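Local coordinates for protein archease, possible chaperone (Thermotoga maritima, PDB 1J5U) that probably activates the tRNA-splicing ligase RtcB by promoting its guanylylation, and may also act as a chaperone or modulator of nucleic-acid-processing proteins, at residues A[17-21]-A[132-136]. Numbering follows the deposited sequence.
Sequences IEHTA and VVFDT. With CA (calcium ion), chain B.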
ATOM      1  N   ILE A  17       5.427  -7.980 -22.556  1.00 25.25           N
ATOM      2  CA  ILE A  17       4.130  -8.364 -22.008  1.00 28.46           C
ATOM      3  C   ILE A  17       3.789  -7.358 -20.919  1.00 28.74           C
ATOM      4  O   ILE A  17       4.659  -6.945 -20.179  1.00 26.32           O
ATOM      5  CB  ILE A  17       4.144  -9.801 -21.379  1.00 31.59           C
ATOM      6  CG1 ILE A  17       5.510 -10.119 -20.772  1.00 34.05           C
ATOM      7  CG2 ILE A  17       3.816 -10.856 -22.434  1.00 32.64           C
ATOM      8  CD1 ILE A  17       5.812  -9.400 -19.480  1.00 37.24           C
ATOM      9  N   GLU A  18       2.533  -6.936 -20.851  1.00 30.95           N
ATOM     10  CA  GLU A  18       2.111  -6.012 -19.808  1.00 32.72           C
ATOM     11  C   GLU A  18       1.310  -6.818 -18.781  1.00 31.04           C
ATOM     12  O   GLU A  18       0.521  -7.695 -19.147  1.00 29.71           O
ATOM     13  CB  GLU A  18       1.221  -4.914 -20.384  1.00 36.84           C
ATOM     14  CG  GLU A  18       1.905  -3.973 -21.356  1.00 42.19           C
ATOM     15  CD  GLU A  18       0.956  -2.901 -21.849  1.00 45.33           C
ATOM     16  OE1 GLU A  18      -0.157  -3.264 -22.290  1.00 48.96           O
ATOM     17  OE2 GLU A  18       1.315  -1.700 -21.797  1.00 46.90           O
ATOM     18  N   HIS A  19       1.520  -6.542 -17.502  1.00 29.18           N
ATOM     19  CA  HIS A  19       0.784  -7.251 -16.445  1.00 28.13           C
ATOM     20  C   HIS A  19       0.288  -6.222 -15.441  1.00 26.56           C
ATOM     21  O   HIS A  19       0.872  -5.170 -15.336  1.00 27.68           O
ATOM     22  CB  HIS A  19       1.707  -8.194 -15.672  1.00 28.35           C
ATOM     23  CG  HIS A  19       2.263  -9.327 -16.478  1.00 30.38           C
ATOM     24  ND1 HIS A  19       1.670 -10.432 -16.990  1.00 29.84           N
ATOM     25  CD2 HIS A  19       3.613  -9.469 -16.725  1.00 32.41           C
ATOM     26  CE1 HIS A  19       2.664 -11.222 -17.515  1.00 29.32           C
ATOM     27  NE2 HIS A  19       3.826 -10.619 -17.344  1.00 30.94           N
ATOM     28  N   THR A  20      -0.796  -6.494 -14.727  1.00 26.66           N
ATOM     29  CA  THR A  20      -1.186  -5.561 -13.675  1.00 25.94           C
ATOM     30  C   THR A  20      -0.694  -6.261 -12.404  1.00 25.49           C
ATOM     31  O   THR A  20      -0.579  -5.650 -11.338  1.00 25.24           O
ATOM     32  CB  THR A  20      -2.705  -5.301 -13.619  1.00 26.09           C
ATOM     33  OG1 THR A  20      -3.413  -6.532 -13.795  1.00 28.27           O
ATOM     34  CG2 THR A  20      -3.112  -4.298 -14.716  1.00 27.88           C
ATOM     35  N   ALA A  21      -0.387  -7.551 -12.528  1.00 23.52           N
ATOM     36  CA  ALA A  21       0.152  -8.304 -11.394  1.00 23.49           C
ATOM     37  C   ALA A  21       1.665  -8.354 -11.550  1.00 21.76           C
ATOM     38  O   ALA A  21       2.222  -9.295 -12.132  1.00 22.36           O
ATOM     39  CB  ALA A  21      -0.443  -9.726 -11.347  1.00 22.96           C
ATOM     40  N   VAL A 132      -0.915  -9.336  -1.421  1.00 14.92           N
ATOM     41  CA  VAL A 132      -1.194  -8.022  -1.972  1.00 15.27           C
ATOM     42  C   VAL A 132      -0.369  -7.994  -3.243  1.00 16.45           C
ATOM     43  O   VAL A 132       0.850  -8.282  -3.231  1.00 14.84           O
ATOM     44  CB  VAL A 132      -0.783  -6.835  -1.048  1.00 14.34           C
ATOM     45  CG1 VAL A 132      -1.829  -6.676   0.071  1.00 14.64           C
ATOM     46  CG2 VAL A 132       0.614  -7.056  -0.463  1.00 14.72           C
ATOM     47  N   VAL A 133      -1.036  -7.666  -4.339  1.00 14.58           N
ATOM     48  CA  VAL A 133      -0.380  -7.632  -5.642  1.00 14.61           C
ATOM     49  C   VAL A 133      -0.444  -6.232  -6.216  1.00 15.29           C
ATOM     50  O   VAL A 133      -1.534  -5.634  -6.333  1.00 15.03           O
ATOM     51  CB  VAL A 133      -1.056  -8.636  -6.602  1.00 13.71           C
ATOM     52  CG1 VAL A 133      -0.489  -8.485  -8.035  1.00 14.47           C
ATOM     53  CG2 VAL A 133      -0.840 -10.053  -6.081  1.00 13.01           C
ATOM     54  N   PHE A 134       0.728  -5.709  -6.553  1.00 15.12           N
ATOM     55  CA  PHE A 134       0.840  -4.374  -7.094  1.00 15.83           C
ATOM     56  C   PHE A 134       1.223  -4.353  -8.564  1.00 18.95           C
ATOM     57  O   PHE A 134       1.877  -5.268  -9.088  1.00 17.09           O
ATOM     58  CB  PHE A 134       1.884  -3.559  -6.322  1.00 16.41           C
ATOM     59  CG  PHE A 134       1.589  -3.428  -4.862  1.00 17.20           C
ATOM     60  CD1 PHE A 134       1.955  -4.443  -3.975  1.00 17.10           C
ATOM     61  CD2 PHE A 134       0.953  -2.290  -4.373  1.00 18.24           C
ATOM     62  CE1 PHE A 134       1.696  -4.319  -2.612  1.00 18.98           C
ATOM     63  CE2 PHE A 134       0.689  -2.147  -3.008  1.00 19.16           C
ATOM     64  CZ  PHE A 134       1.063  -3.162  -2.127  1.00 18.20           C
ATOM     65  N   ASP A 135       0.811  -3.266  -9.199  1.00 20.09           N
ATOM     66  CA  ASP A 135       1.062  -2.999 -10.598  1.00 20.44           C
ATOM     67  C   ASP A 135       2.221  -1.989 -10.652  1.00 21.85           C
ATOM     68  O   ASP A 135       2.225  -1.012  -9.908  1.00 20.12           O
ATOM     69  CB  ASP A 135      -0.224  -2.429 -11.219  1.00 21.24           C
ATOM     70  CG  ASP A 135      -0.063  -2.078 -12.683  1.00 25.68           C
ATOM     71  OD1 ASP A 135       0.745  -2.737 -13.339  1.00 23.81           O
ATOM     72  OD2 ASP A 135      -0.745  -1.163 -13.173  1.00 26.20           O
ATOM     73  N   THR A 136       3.226  -2.251 -11.489  1.00 22.19           N
ATOM     74  CA  THR A 136       4.350  -1.330 -11.635  1.00 22.07           C
ATOM     75  C   THR A 136       4.504  -0.950 -13.109  1.00 22.64           C
ATOM     76  O   THR A 136       5.382  -0.128 -13.429  1.00 24.29           O
ATOM     77  CB  THR A 136       5.696  -1.931 -11.138  1.00 21.06           C
ATOM     78  OG1 THR A 136       6.014  -3.098 -11.902  1.00 21.76           O
ATOM     79  CG2 THR A 136       5.610  -2.322  -9.659  1.00 20.75           C
ATOM     80  OXT THR A 136       3.729  -1.462 -13.923  1.00 22.60           O
TER
HETATM   81 CA    CA B 301       2.339  -3.215 -15.073  1.00 26.20          CA
HETATM   82  O   HOH W   1       4.049  -5.065 -16.174  1.00 31.84           O
HETATM   83  O   HOH W   2       4.232  -1.960 -16.841  1.00 45.68           O
HETATM   84  O   HOH W   3       1.048  -3.129 -17.550  1.00 37.84           O
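His-19 and Asp-135 meet through a shared calcium ion: the backbone O of His-19 lies 2.5 Å from the metal and Asp-135 OD1 2.4 Å from it. These two oxygens come within 3.2 Å of each other, a separation explained by their common cation. The carboxylate of Asp-135 binds through one oxygen, since OD2 stays 4.2 Å from the calcium; CG stands anti to the backbone N (chi1 179°), which carries the group out to the metal. Thr-136 adds its terminal carboxylate oxygen OXT, 2.5 Å from the calcium, so the chain end itself is a ligand. Three waters and OD2 of Asp-22 complete the seven ligands, and water 1 also accepts a hydrogen bond from His-19 N. The imidazole of His-19 points off from the 132-136 segment; the ligand is the main-chain oxygen.

Beside the metal, contact is by van der Waals approach. Thr-20 O sits 3.2 Å from CA of Asp-135. The Thr-20 hydroxyl OG1 is hydrogen-bonded to His-117 NE2 on strand 113-124. Further along, Val-133 reaches Ala-21 with CG1, the methyl anti to its backbone N (chi1 173°), 3.5 Å from Ala-21 CB.

These apolar contacts join the loop before strand 23-29 to strand 127-135, the middle strand of a three-stranded antiparallel sheet, while His-19 O, Asp-135 OD1 and Thr-136 OXT, with Asp-22, make the archease calcium site.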